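Local structure of ATP:cob(I)alamin adenosyltransferase (Salmonella enterica subsp. enterica serovar Livingstone, 5CX7) at residues R27-Q32 with W50-A55; H18-A23 with V37-A42; Y108-D113 with T136-I141. The protein probably converts cob(I)alamin to adenosylcobalamin, the cofactor of propanediol dehydratase, and carries the C-terminal domain described here, which binds heme. One frame throughout, in Å; residues are numbered along the deposited sequence.

From the N terminus, helix 14-31 comes first and supplies one side of two contacts. Interaction 2 closes a short loop as the chain turns back from 18-23 into strand 36-41. Interaction 1 opens at 27-32, inside that loop, and closes at 50-55, beyond it, so the two cross; Trp50 O and Val37 N join their strands, and both contacts reach the heme. Interaction 3 follows in series, bringing helix 127-139 back onto strand 107-112. Its Ala137 and Ile141 pack on Leu20 and its Ala140 on Ala23, so segment 136-141 lies beside helix 14-31 on one antiparallel sheet.

Interaction 1. Residues R27-Q32 with W50-A55; sequences RAQQLQ and WRMPDA. With HEM (protoporphyrin IX containing Fe), chain B.
Met52 reaches from just after strand 46-51 to the last turns of helix 14-31, where its thioether meets Ala28. This is the tight part of the contact: Met52 SD lies 3.6 Å from Ala28 CB. Alanine suits the place because its single methyl lets the sulfur come close to the helix, and Ala28 is also covered by Val35 and by Ile133 of helix 127-139. The methionine chain runs out extended and then bends at its last torsion (chi3 63°), which swings CE round to 4.0 Å from Gln29 CG.

There the contact turns loose. Gln29 is exposed, and the aliphatic part of its extended side chain touches Met52 while its amide lies farther along; Gln29 and Glu26, one turn before it, probably belong to a magnesium site. A type II beta turn runs from Met52 to Ala55, with Ala55 N bonded to Met52 O and Arg51 NH2 to Ala55 O at 2.8 Å. The helix stops in a Schellman motif, Gln32 taking positive phi. The contact thus joins the end of helix 14-31 to the chain after strand 46-51. Trp50, two residues before Met52, lies on the same side, packing on Thr21 and Val25, and its ring reaches the cofactor: heme CMC sits 3.8 Å above its centre, and heme CBB lies 3.4 Å from Trp50 CE3. Through Trp50, which pairs with a strand of the second subunit, the arrangement borders a heme pocket at a subunit interface.

Interaction 2. Residues H18-A23 with V37-A42; sequences HQLTRA and VSIVDA. With HEM (protoporphyrin IX containing Fe), chain B.
Leu20 and Thr21 of helix 14-31 lie on Ile39 and Val37 of strand 36-41 in the helix-on-sheet packing of an HbpS-like domain, of a family in the GAF clan. The two axes run nearly antiparallel, at 159°, and pass 9.1 Å apart.

The apolar contacts centre on the end of Ile39. With CG1 anti to its carbonyl carbon (chi1 -56°) and the chain extended beyond it, the methyl CD1 reaches the helix, lying 3.9 Å from Leu20 CB. The same methyl makes the closest approach of the two segments, van der Waals contact with Thr21 OG1 at 3.5 Å. Val37, two residues earlier and also pointing toward the helix, puts CG1 near Thr21 CA. Valine and isoleucine are beta-branched, which favours the extended backbone, and they turn apolar branches to the helix; Leu120 extends this surface from the neighbouring strand 115-123.

The polar part is small. The hydrogen bond of Thr21 OG1 goes to Leu17 O one turn back, so the buried hydroxyl is satisfied within its own helix. The threonine's other branch, CG2, points to the heme methyl CMC. One residue thus serves both the core and the cofactor.

Metal and cofactor contacts occupy another side of the helix. Arg22 stretches out fully, its guanidinium face lying over the heme methyl CMD with CZ 3.4 Å from it, while Arg22 NE forms a salt bridge with Glu26. His18 CB points away from the strand, and Phe14 packs against its ring. The heme is shared between two chains, since His18 of the second subunit supplies the other axial nitrogen of this bis-histidine site; in this chain His18 NE2 binds the iron at 2.0 Å.

Interaction 3. Residues Y108-D113 with T136-I141; sequences YALWRD and TAIAAI
Ile138 of helix 127-139 projects onto strand 107-112 and meets Tyr108 and Leu110, packing the C-terminal helix against an outermost strand, within this chain, of the antiparallel sheet of this HbpS-like domain. Tyr108 and Leu110 are two apart on the strand, so both point toward the helix, and Ile138 touches both.

The tyrosine and isoleucine side chains cross at about a right angle. Ile138 CD1 comes to 3.5 Å from Tyr108 CB and 3.8 Å from Tyr108 CG, so it touches the root of the side chain, beside the start of the ring. Beyond this point the ring continues past Met131 and Ala134 toward Gln135, to which its hydroxyl bonds. Tyrosine suits the place because its inner part is apolar while its far end can meet a polar group of the helix.

Leu110 meets the same isoleucine obliquely. Its CD2 branch lies 3.7 Å from Ile138 CG1 and 3.8 Å from Ile138 CD1. At chi1 -73° the longer arm of Ile138 extends toward the strand while CG2 takes the branch beside the carbonyl carbon, and Leu120 of strand 115-123 also packs on this residue.

Farther along, Ile141 points toward the strand and packs on Gln19 and Leu20, bringing segment 136-141 against helix 14-31 over the sheet. Arg112 comes alongside it only loosely: its guanidinium is held chiefly through NH1, by a salt bridge to Asp16 and a hydrogen bond to Val10 O, with a weak hydrogen bond from NH2 to Asn142 O. Ile141 O lies at the edge of that guanidinium, near its plane, 4.3 Å from Arg112 NH2.

Interaction 1. Residues R27-Q32 with W50-A55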
loop_
_atom_site.group_PDB
_atom_site.type_symbol
_atom_site.label_atom_id
_atom_site.label_comp_id
_atom_site.label_asym_id
_atom_site.label_seq_id
_atom_site.Cartn_x
_atom_site.Cartn_y
_atom_site.Cartn_z
ATOM N N ARG E 27 8.594 -34.854 1.259
ATOM C CA ARG E 27 9.738 -34.584 2.087
ATOM C C ARG E 27 9.363 -33.830 3.379
ATOM O O ARG E 27 9.869 -34.165 4.472
ATOM C CB ARG E 27 10.821 -33.791 1.306
ATOM C CG ARG E 27 12.099 -33.530 2.067
ATOM C CD ARG E 27 12.668 -34.870 2.614
ATOM N NE ARG E 27 13.913 -34.621 3.300
ATOM C CZ ARG E 27 14.484 -35.456 4.180
ATOM N NH1 ARG E 27 13.924 -36.625 4.479
ATOM N NH2 ARG E 27 15.633 -35.095 4.815
ATOM N N ALA E 28 8.478 -32.808 3.253
ATOM C CA ALA E 28 8.000 -32.128 4.446
ATOM C C ALA E 28 7.280 -33.095 5.423
ATOM O O ALA E 28 7.481 -33.031 6.662
ATOM C CB ALA E 28 7.062 -30.989 4.040
ATOM N N GLN E 29 6.460 -33.995 4.896
ATOM C CA GLN E 29 5.864 -35.074 5.711
ATOM C C GLN E 29 6.931 -35.940 6.437
ATOM O O GLN E 29 6.770 -36.229 7.613
ATOM C CB GLN E 29 4.960 -35.973 4.871
ATOM C CG GLN E 29 3.687 -35.285 4.473
ATOM C CD GLN E 29 2.880 -36.045 3.438
ATOM O OE1 GLN E 29 3.384 -36.918 2.758
ATOM N NE2 GLN E 29 1.636 -35.715 3.335
ATOM N N GLN E 30 8.023 -36.297 5.748
ATOM C CA GLN E 30 9.076 -37.067 6.368
ATOM C C GLN E 30 9.705 -36.307 7.511
ATOM O O GLN E 30 10.080 -36.897 8.521
ATOM C CB GLN E 30 10.187 -37.432 5.367
ATOM C CG GLN E 30 9.767 -38.503 4.373
ATOM C CD GLN E 30 10.696 -38.665 3.164
ATOM O OE1 GLN E 30 11.733 -38.025 3.030
ATOM N NE2 GLN E 30 10.169 -39.354 2.163
ATOM N N LEU E 31 9.868 -34.983 7.314
ATOM C CA LEU E 31 10.459 -34.162 8.337
ATOM C C LEU E 31 9.478 -33.807 9.429
ATOM O O LEU E 31 9.900 -33.167 10.375
ATOM C CB LEU E 31 11.087 -32.907 7.714
ATOM C CG LEU E 31 12.238 -33.151 6.745
ATOM C CD1 LEU E 31 12.783 -31.853 6.203
ATOM C CD2 LEU E 31 13.376 -33.943 7.401
ATOM N N GLN E 32 8.211 -34.125 9.223
ATOM C CA GLN E 32 7.107 -33.749 10.109
ATOM C C GLN E 32 6.986 -32.207 10.326
ATOM O O GLN E 32 6.845 -31.748 11.457
ATOM C CB GLN E 32 7.246 -34.445 11.454
ATOM C CG GLN E 32 7.148 -35.954 11.279
ATOM C CD GLN E 32 7.050 -36.696 12.607
ATOM O OE1 GLN E 32 5.985 -37.113 12.932
ATOM N NE2 GLN E 32 8.140 -36.912 13.322
ATOM N N TRP E 50 0.790 -24.654 -2.801
ATOM C CA TRP E 50 0.177 -25.691 -1.970
ATOM C C TRP E 50 0.525 -25.517 -0.534
ATOM O O TRP E 50 1.671 -25.413 -0.151
ATOM C CB TRP E 50 0.692 -27.092 -2.426
ATOM C CG TRP E 50 -0.029 -28.182 -1.731
ATOM C CD1 TRP E 50 0.207 -28.649 -0.471
ATOM C CD2 TRP E 50 -1.190 -28.859 -2.189
ATOM N NE1 TRP E 50 -0.694 -29.639 -0.151
ATOM C CE2 TRP E 50 -1.567 -29.782 -1.187
ATOM C CE3 TRP E 50 -1.927 -28.817 -3.375
ATOM C CZ2 TRP E 50 -2.642 -30.641 -1.334
ATOM C CZ3 TRP E 50 -3.002 -29.714 -3.526
ATOM C CH2 TRP E 50 -3.361 -30.565 -2.517
ATOM N N ARG E 51 -0.496 -25.408 0.325
ATOM C CA ARG E 51 -0.292 -25.229 1.735
ATOM C C ARG E 51 -0.677 -26.460 2.491
ATOM O O ARG E 51 -1.821 -26.889 2.427
ATOM C CB ARG E 51 -1.141 -24.079 2.303
ATOM C CG ARG E 51 -1.064 -23.924 3.815
ATOM C CD ARG E 51 -1.824 -22.677 4.341
ATOM N NE ARG E 51 -1.608 -22.544 5.787
ATOM C CZ ARG E 51 -2.337 -23.080 6.763
ATOM N NH1 ARG E 51 -3.440 -23.784 6.517
ATOM N NH2 ARG E 51 -1.983 -22.864 8.038
ATOM N N MET E 52 0.233 -26.947 3.272
ATOM C CA MET E 52 -0.027 -28.109 4.154
ATOM C C MET E 52 -0.731 -27.653 5.415
ATOM O O MET E 52 -0.506 -26.511 5.896
ATOM C CB MET E 52 1.254 -28.830 4.501
ATOM C CG MET E 52 1.971 -29.401 3.317
ATOM S SD MET E 52 3.599 -30.041 3.669
ATOM C CE MET E 52 3.166 -31.382 4.818
ATOM N N PRO E 53 -1.622 -28.509 5.946
ATOM C CA PRO E 53 -2.346 -28.102 7.153
ATOM C C PRO E 53 -1.411 -27.682 8.287
ATOM O O PRO E 53 -0.365 -28.270 8.483
ATOM C CB PRO E 53 -3.163 -29.364 7.537
ATOM C CG PRO E 53 -3.246 -30.161 6.306
ATOM C CD PRO E 53 -1.990 -29.881 5.498
ATOM N N ASP E 54 -1.794 -26.609 8.988
ATOM C CA ASP E 54 -1.056 -26.053 10.115
ATOM C C ASP E 54 0.295 -25.429 9.786
ATOM O O ASP E 54 1.027 -25.074 10.710
ATOM C CB ASP E 54 -0.859 -27.070 11.247
ATOM C CG ASP E 54 -2.156 -27.614 11.779
ATOM O OD1 ASP E 54 -3.075 -26.824 12.025
ATOM O OD2 ASP E 54 -2.237 -28.854 11.963
ATOM N N ALA E 55 0.606 -25.201 8.516
ATOM C CA ALA E 55 1.806 -24.429 8.202
ATOM C C ALA E 55 1.729 -23.034 8.849
ATOM O O ALA E 55 0.662 -22.406 8.928
ATOM C CB ALA E 55 1.996 -24.280 6.704
HETATM C CHA HEM B . -2.049 -37.773 -9.834
HETATM C CHB HEM B . -3.190 -33.128 -10.739
HETATM C CHC HEM B . -1.068 -32.082 -6.524
HETATM C CHD HEM B . -0.366 -36.730 -5.505
HETATM C C1A HEM B . -2.470 -36.619 -10.411
HETATM C C2A HEM B . -2.974 -36.539 -11.717
HETATM C C3A HEM B . -3.287 -35.231 -11.970
HETATM C C4A HEM B . -3.015 -34.480 -10.830
HETATM C CMA HEM B . -3.836 -34.660 -13.266
HETATM C CAA HEM B . -3.112 -37.677 -12.721
HETATM C CBA HEM B . -1.864 -37.580 -13.637
HETATM C CGA HEM B . -1.339 -38.912 -14.113
HETATM O O1A HEM B . -1.595 -39.277 -15.291
HETATM O O2A HEM B . -0.640 -39.619 -13.338
HETATM C C1B HEM B . -2.725 -32.423 -9.647
HETATM C C2B HEM B . -2.795 -31.033 -9.540
HETATM C C3B HEM B . -2.200 -30.724 -8.354
HETATM C C4B HEM B . -1.732 -31.990 -7.738
HETATM C CMB HEM B . -3.436 -30.127 -10.599
HETATM C CAB HEM B . -2.107 -29.334 -7.863
HETATM C CBB HEM B . -1.599 -28.900 -6.734
HETATM C C1C HEM B . -0.668 -33.237 -5.874
HETATM C C2C HEM B . -0.011 -33.269 -4.607
HETATM C C3C HEM B . 0.178 -34.631 -4.319
HETATM C C4C HEM B . -0.364 -35.366 -5.431
HETATM C CMC HEM B . 0.397 -32.063 -3.743
HETATM C CAC HEM B . 0.801 -35.335 -3.149
HETATM C CBC HEM B . 1.306 -34.779 -2.076
HETATM C C1D HEM B . -0.795 -37.353 -6.655
HETATM C C2D HEM B . -0.685 -38.815 -6.692
HETATM C C3D HEM B . -1.133 -39.149 -7.921
HETATM C C4D HEM B . -1.535 -37.872 -8.577
HETATM C CMD HEM B . -0.178 -39.709 -5.572
HETATM C CAD HEM B . -1.255 -40.575 -8.469
HETATM C CBD HEM B . 0.078 -41.293 -8.700
HETATM C CGD HEM B . 0.404 -41.493 -10.164
HETATM O O1D HEM B . 0.744 -42.644 -10.597
HETATM O O2D HEM B . 0.371 -40.499 -10.934
HETATM N NA HEM B . -2.476 -35.324 -9.883
HETATM N NB HEM B . -2.108 -32.931 -8.582
HETATM N NC HEM B . -0.817 -34.504 -6.376
HETATM N ND HEM B . -1.299 -36.821 -7.805
HETATM FE FE HEM B . -1.678 -34.948 -8.215
#

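Interaction 2. Residues H18-A23 with V37-A42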
loop_
_atom_site.group_PDB
_atom_site.type_symbol
_atom_site.label_atom_id
_atom_site.label_comp_id
_atom_site.label_asym_id
_atom_site.label_seq_id
_atom_site.Cartn_x
_atom_site.Cartn_y
_atom_site.Cartn_z
ATOM N N HIS E 18 4.005 -30.953 -11.104
ATOM C CA HIS E 18 3.380 -31.933 -10.295
ATOM C C HIS E 18 4.388 -32.654 -9.407
ATOM O O HIS E 18 4.118 -32.838 -8.234
ATOM C CB HIS E 18 2.570 -32.918 -11.165
ATOM C CG HIS E 18 1.618 -33.749 -10.365
ATOM N ND1 HIS E 18 1.935 -35.019 -9.926
ATOM C CD2 HIS E 18 0.381 -33.479 -9.873
ATOM C CE1 HIS E 18 0.940 -35.509 -9.205
ATOM N NE2 HIS E 18 0.017 -34.593 -9.176
ATOM N N GLN E 19 5.487 -33.087 -9.989
ATOM C CA GLN E 19 6.535 -33.811 -9.285
ATOM C C GLN E 19 7.258 -32.964 -8.287
ATOM O O GLN E 19 7.523 -33.434 -7.205
ATOM C CB GLN E 19 7.547 -34.503 -10.233
ATOM C CG GLN E 19 6.872 -35.590 -11.034
ATOM C CD GLN E 19 6.156 -36.599 -10.135
ATOM O OE1 GLN E 19 6.822 -37.336 -9.417
ATOM N NE2 GLN E 19 4.833 -36.680 -10.205
ATOM N N LEU E 20 7.530 -31.707 -8.631
ATOM C CA LEU E 20 8.132 -30.799 -7.679
ATOM C C LEU E 20 7.263 -30.665 -6.463
ATOM O O LEU E 20 7.775 -30.760 -5.336
ATOM C CB LEU E 20 8.339 -29.398 -8.273
ATOM C CG LEU E 20 9.523 -29.183 -9.200
ATOM C CD1 LEU E 20 9.410 -27.859 -9.944
ATOM C CD2 LEU E 20 10.839 -29.270 -8.455
ATOM N N THR E 21 5.992 -30.460 -6.683
ATOM C CA THR E 21 5.038 -30.206 -5.624
ATOM C C THR E 21 4.815 -31.434 -4.719
ATOM O O THR E 21 4.946 -31.393 -3.502
ATOM C CB THR E 21 3.731 -29.722 -6.158
ATOM O OG1 THR E 21 3.916 -28.576 -6.987
ATOM C CG2 THR E 21 2.818 -29.320 -4.992
ATOM N N ARG E 22 4.577 -32.559 -5.341
ATOM C CA ARG E 22 4.518 -33.810 -4.617
ATOM C C ARG E 22 5.751 -34.145 -3.830
ATOM O O ARG E 22 5.633 -34.566 -2.711
ATOM C CB ARG E 22 4.253 -34.882 -5.607
ATOM C CG ARG E 22 4.005 -36.239 -5.057
ATOM C CD ARG E 22 3.482 -37.263 -6.076
ATOM N NE ARG E 22 3.441 -38.505 -5.319
ATOM C CZ ARG E 22 3.215 -39.712 -5.846
ATOM N NH1 ARG E 22 2.944 -39.864 -7.137
ATOM N NH2 ARG E 22 3.276 -40.764 -5.066
ATOM N N ALA E 23 6.926 -34.062 -4.445
ATOM C CA ALA E 23 8.167 -34.390 -3.753
ATOM C C ALA E 23 8.412 -33.437 -2.599
ATOM O O ALA E 23 8.911 -33.875 -1.555
ATOM C CB ALA E 23 9.347 -34.344 -4.692
ATOM N N VAL E 37 4.449 -24.541 -0.284
ATOM C CA VAL E 37 5.256 -24.775 -1.508
ATOM C C VAL E 37 4.782 -23.851 -2.557
ATOM O O VAL E 37 3.572 -23.719 -2.762
ATOM C CB VAL E 37 5.042 -26.208 -2.103
ATOM C CG1 VAL E 37 5.889 -26.442 -3.322
ATOM C CG2 VAL E 37 5.299 -27.258 -1.047
ATOM N N SER E 38 5.697 -23.167 -3.193
ATOM C CA SER E 38 5.330 -22.260 -4.204
ATOM C C SER E 38 6.271 -22.395 -5.374
ATOM O O SER E 38 7.475 -22.483 -5.211
ATOM C CB SER E 38 5.356 -20.782 -3.681
ATOM O OG SER E 38 5.218 -19.852 -4.787
ATOM N N ILE E 39 5.701 -22.370 -6.550
ATOM C CA ILE E 39 6.463 -22.416 -7.811
ATOM C C ILE E 39 6.015 -21.183 -8.622
ATOM O O ILE E 39 4.850 -20.991 -8.838
ATOM C CB ILE E 39 6.225 -23.687 -8.619
ATOM C CG1 ILE E 39 6.540 -24.929 -7.756
ATOM C CG2 ILE E 39 7.095 -23.705 -9.855
ATOM C CD1 ILE E 39 6.102 -26.235 -8.355
ATOM N N VAL E 40 7.013 -20.475 -9.134
ATOM C CA VAL E 40 6.806 -19.413 -10.109
ATOM C C VAL E 40 7.508 -19.785 -11.436
ATOM O O VAL E 40 8.393 -20.627 -11.470
ATOM C CB VAL E 40 7.278 -18.026 -9.614
ATOM C CG1 VAL E 40 6.608 -17.640 -8.317
ATOM C CG2 VAL E 40 8.780 -17.983 -9.482
ATOM N N ASP E 41 7.007 -19.243 -12.526
ATOM C CA ASP E 41 7.616 -19.441 -13.820
ATOM C C ASP E 41 8.794 -18.499 -14.017
ATOM O O ASP E 41 9.166 -17.730 -13.123
ATOM C CB ASP E 41 6.560 -19.391 -14.956
ATOM C CG ASP E 41 6.005 -17.991 -15.215
ATOM O OD1 ASP E 41 6.536 -16.980 -14.726
ATOM O OD2 ASP E 41 4.979 -17.974 -15.918
ATOM N N ALA E 42 9.418 -18.567 -15.188
ATOM C CA ALA E 42 10.589 -17.729 -15.467
ATOM C C ALA E 42 10.316 -16.242 -15.447
ATOM O O ALA E 42 11.257 -15.466 -15.358
ATOM C CB ALA E 42 11.198 -18.101 -16.835
HETATM C CHA HEM B . -2.049 -37.773 -9.834
HETATM C CHB HEM B . -3.190 -33.128 -10.739
HETATM C CHC HEM B . -1.068 -32.082 -6.524
HETATM C CHD HEM B . -0.366 -36.730 -5.505
HETATM C C1A HEM B . -2.470 -36.619 -10.411
HETATM C C2A HEM B . -2.974 -36.539 -11.717
HETATM C C3A HEM B . -3.287 -35.231 -11.970
HETATM C C4A HEM B . -3.015 -34.480 -10.830
HETATM C CMA HEM B . -3.836 -34.660 -13.266
HETATM C CAA HEM B . -3.112 -37.677 -12.721
HETATM C CBA HEM B . -1.864 -37.580 -13.637
HETATM C CGA HEM B . -1.339 -38.912 -14.113
HETATM O O1A HEM B . -1.595 -39.277 -15.291
HETATM O O2A HEM B . -0.640 -39.619 -13.338
HETATM C C1B HEM B . -2.725 -32.423 -9.647
HETATM C C2B HEM B . -2.795 -31.033 -9.540
HETATM C C3B HEM B . -2.200 -30.724 -8.354
HETATM C C4B HEM B . -1.732 -31.990 -7.738
HETATM C CMB HEM B . -3.436 -30.127 -10.599
HETATM C CAB HEM B . -2.107 -29.334 -7.863
HETATM C CBB HEM B . -1.599 -28.900 -6.734
HETATM C C1C HEM B . -0.668 -33.237 -5.874
HETATM C C2C HEM B . -0.011 -33.269 -4.607
HETATM C C3C HEM B . 0.178 -34.631 -4.319
HETATM C C4C HEM B . -0.364 -35.366 -5.431
HETATM C CMC HEM B . 0.397 -32.063 -3.743
HETATM C CAC HEM B . 0.801 -35.335 -3.149
HETATM C CBC HEM B . 1.306 -34.779 -2.076
HETATM C C1D HEM B . -0.795 -37.353 -6.655
HETATM C C2D HEM B . -0.685 -38.815 -6.692
HETATM C C3D HEM B . -1.133 -39.149 -7.921
HETATM C C4D HEM B . -1.535 -37.872 -8.577
HETATM C CMD HEM B . -0.178 -39.709 -5.572
HETATM C CAD HEM B . -1.255 -40.575 -8.469
HETATM C CBD HEM B . 0.078 -41.293 -8.700
HETATM C CGD HEM B . 0.404 -41.493 -10.164
HETATM O O1D HEM B . 0.744 -42.644 -10.597
HETATM O O2D HEM B . 0.371 -40.499 -10.934
HETATM N NA HEM B . -2.476 -35.324 -9.883
HETATM N NB HEM B . -2.108 -32.931 -8.582
HETATM N NC HEM B . -0.817 -34.504 -6.376
HETATM N ND HEM B . -1.299 -36.821 -7.805
HETATM FE FE HEM B . -1.678 -34.948 -8.215
#

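Interaction 3. Residues Y108-D113 with T136-I141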
loop_
_atom_site.group_PDB
_atom_site.type_symbol
_atom_site.label_atom_id
_atom_site.label_comp_id
_atom_site.label_asym_id
_atom_site.label_seq_id
_atom_site.Cartn_x
_atom_site.Cartn_y
_atom_site.Cartn_z
ATOM N N TYR E 108 15.011 -21.425 -4.654
ATOM C CA TYR E 108 15.975 -21.798 -5.650
ATOM C C TYR E 108 15.481 -21.460 -7.042
ATOM O O TYR E 108 14.303 -21.588 -7.365
ATOM C CB TYR E 108 16.236 -23.321 -5.599
ATOM C CG TYR E 108 17.028 -23.692 -4.434
ATOM C CD1 TYR E 108 16.398 -23.895 -3.215
ATOM C CD2 TYR E 108 18.384 -23.911 -4.503
ATOM C CE1 TYR E 108 17.112 -24.302 -2.131
ATOM C CE2 TYR E 108 19.143 -24.258 -3.370
ATOM C CZ TYR E 108 18.456 -24.468 -2.195
ATOM O OH TYR E 108 19.076 -24.840 -1.040
ATOM N N ALA E 109 16.398 -20.983 -7.863
ATOM C CA ALA E 109 16.160 -20.756 -9.262
ATOM C C ALA E 109 16.328 -22.091 -10.004
ATOM O O ALA E 109 17.150 -22.911 -9.624
ATOM C CB ALA E 109 17.142 -19.763 -9.803
ATOM N N LEU E 110 15.492 -22.316 -10.988
ATOM C CA LEU E 110 15.449 -23.584 -11.723
ATOM C C LEU E 110 15.932 -23.303 -13.156
ATOM O O LEU E 110 15.355 -22.460 -13.853
ATOM C CB LEU E 110 14.068 -24.142 -11.742
ATOM C CG LEU E 110 13.400 -24.291 -10.369
ATOM C CD1 LEU E 110 11.970 -24.745 -10.520
ATOM C CD2 LEU E 110 14.151 -25.243 -9.463
ATOM N N TRP E 111 16.912 -24.080 -13.596
ATOM C CA TRP E 111 17.556 -23.907 -14.909
ATOM C C TRP E 111 17.613 -25.213 -15.710
ATOM O O TRP E 111 17.694 -26.294 -15.143
ATOM C CB TRP E 111 18.994 -23.468 -14.728
ATOM C CG TRP E 111 19.217 -22.206 -14.033
ATOM C CD1 TRP E 111 19.238 -22.017 -12.703
ATOM C CD2 TRP E 111 19.477 -20.928 -14.629
ATOM N NE1 TRP E 111 19.476 -20.696 -12.420
ATOM C CE2 TRP E 111 19.608 -20.004 -13.590
ATOM C CE3 TRP E 111 19.630 -20.490 -15.952
ATOM C CZ2 TRP E 111 19.909 -18.642 -13.820
ATOM C CZ3 TRP E 111 19.894 -19.151 -16.197
ATOM C CH2 TRP E 111 20.036 -18.240 -15.156
ATOM N N ARG E 112 17.440 -25.104 -17.030
ATOM C CA ARG E 112 17.566 -26.250 -17.977
ATOM C C ARG E 112 18.316 -25.735 -19.164
ATOM O O ARG E 112 17.825 -24.783 -19.793
ATOM C CB ARG E 112 16.200 -26.757 -18.501
ATOM C CG ARG E 112 15.909 -28.166 -18.165
ATOM C CD ARG E 112 14.614 -28.645 -18.866
ATOM N NE ARG E 112 14.119 -29.484 -17.832
ATOM C CZ ARG E 112 12.872 -29.535 -17.396
ATOM N NH1 ARG E 112 11.894 -28.798 -17.915
ATOM N NH2 ARG E 112 12.615 -30.373 -16.444
ATOM N N ASP E 113 19.392 -26.421 -19.547
ATOM C CA ASP E 113 20.147 -26.069 -20.769
ATOM C C ASP E 113 20.523 -24.591 -20.831
ATOM O O ASP E 113 20.333 -23.944 -21.871
ATOM C CB ASP E 113 19.358 -26.440 -22.045
ATOM C CG ASP E 113 19.038 -27.945 -22.162
ATOM O OD1 ASP E 113 19.725 -28.781 -21.529
ATOM O OD2 ASP E 113 18.008 -28.303 -22.815
ATOM N N THR E 136 15.382 -31.483 -2.160
ATOM C CA THR E 136 14.790 -32.814 -2.393
ATOM C C THR E 136 13.816 -32.753 -3.553
ATOM O O THR E 136 13.795 -33.653 -4.384
ATOM C CB THR E 136 14.097 -33.342 -1.097
ATOM O OG1 THR E 136 15.048 -33.372 -0.048
ATOM C CG2 THR E 136 13.512 -34.761 -1.285
ATOM N N ALA E 137 12.955 -31.725 -3.588
ATOM C CA ALA E 137 11.945 -31.609 -4.618
ATOM C C ALA E 137 12.622 -31.406 -5.956
ATOM O O ALA E 137 12.221 -32.038 -6.939
ATOM C CB ALA E 137 11.024 -30.451 -4.314
ATOM N N ILE E 138 13.660 -30.584 -5.984
ATOM C CA ILE E 138 14.371 -30.286 -7.197
ATOM C C ILE E 138 15.072 -31.530 -7.778
ATOM O O ILE E 138 15.053 -31.747 -8.979
ATOM C CB ILE E 138 15.349 -29.149 -6.982
ATOM C CG1 ILE E 138 14.557 -27.809 -6.847
ATOM C CG2 ILE E 138 16.340 -29.008 -8.126
ATOM C CD1 ILE E 138 15.370 -26.693 -6.185
ATOM N N ALA E 139 15.636 -32.333 -6.899
ATOM C CA ALA E 139 16.242 -33.620 -7.281
ATOM C C ALA E 139 15.223 -34.573 -7.902
ATOM O O ALA E 139 15.631 -35.446 -8.652
ATOM C CB ALA E 139 16.953 -34.253 -6.080
ATOM N N ALA E 140 13.917 -34.449 -7.607
ATOM C CA ALA E 140 12.897 -35.328 -8.181
ATOM C C ALA E 140 12.664 -35.085 -9.666
ATOM O O ALA E 140 12.051 -35.900 -10.318
ATOM C CB ALA E 140 11.573 -35.204 -7.439
ATOM N N ILE E 141 13.106 -33.960 -10.201
ATOM C CA ILE E 141 12.927 -33.732 -11.597
ATOM C C ILE E 141 14.161 -33.477 -12.335
ATOM O O ILE E 141 13.944 -33.220 -13.442
ATOM C CB ILE E 141 11.923 -32.556 -11.943
ATOM C CG1 ILE E 141 12.415 -31.194 -11.444
ATOM C CG2 ILE E 141 10.549 -32.857 -11.323
ATOM C CD1 ILE E 141 11.694 -30.007 -12.111
#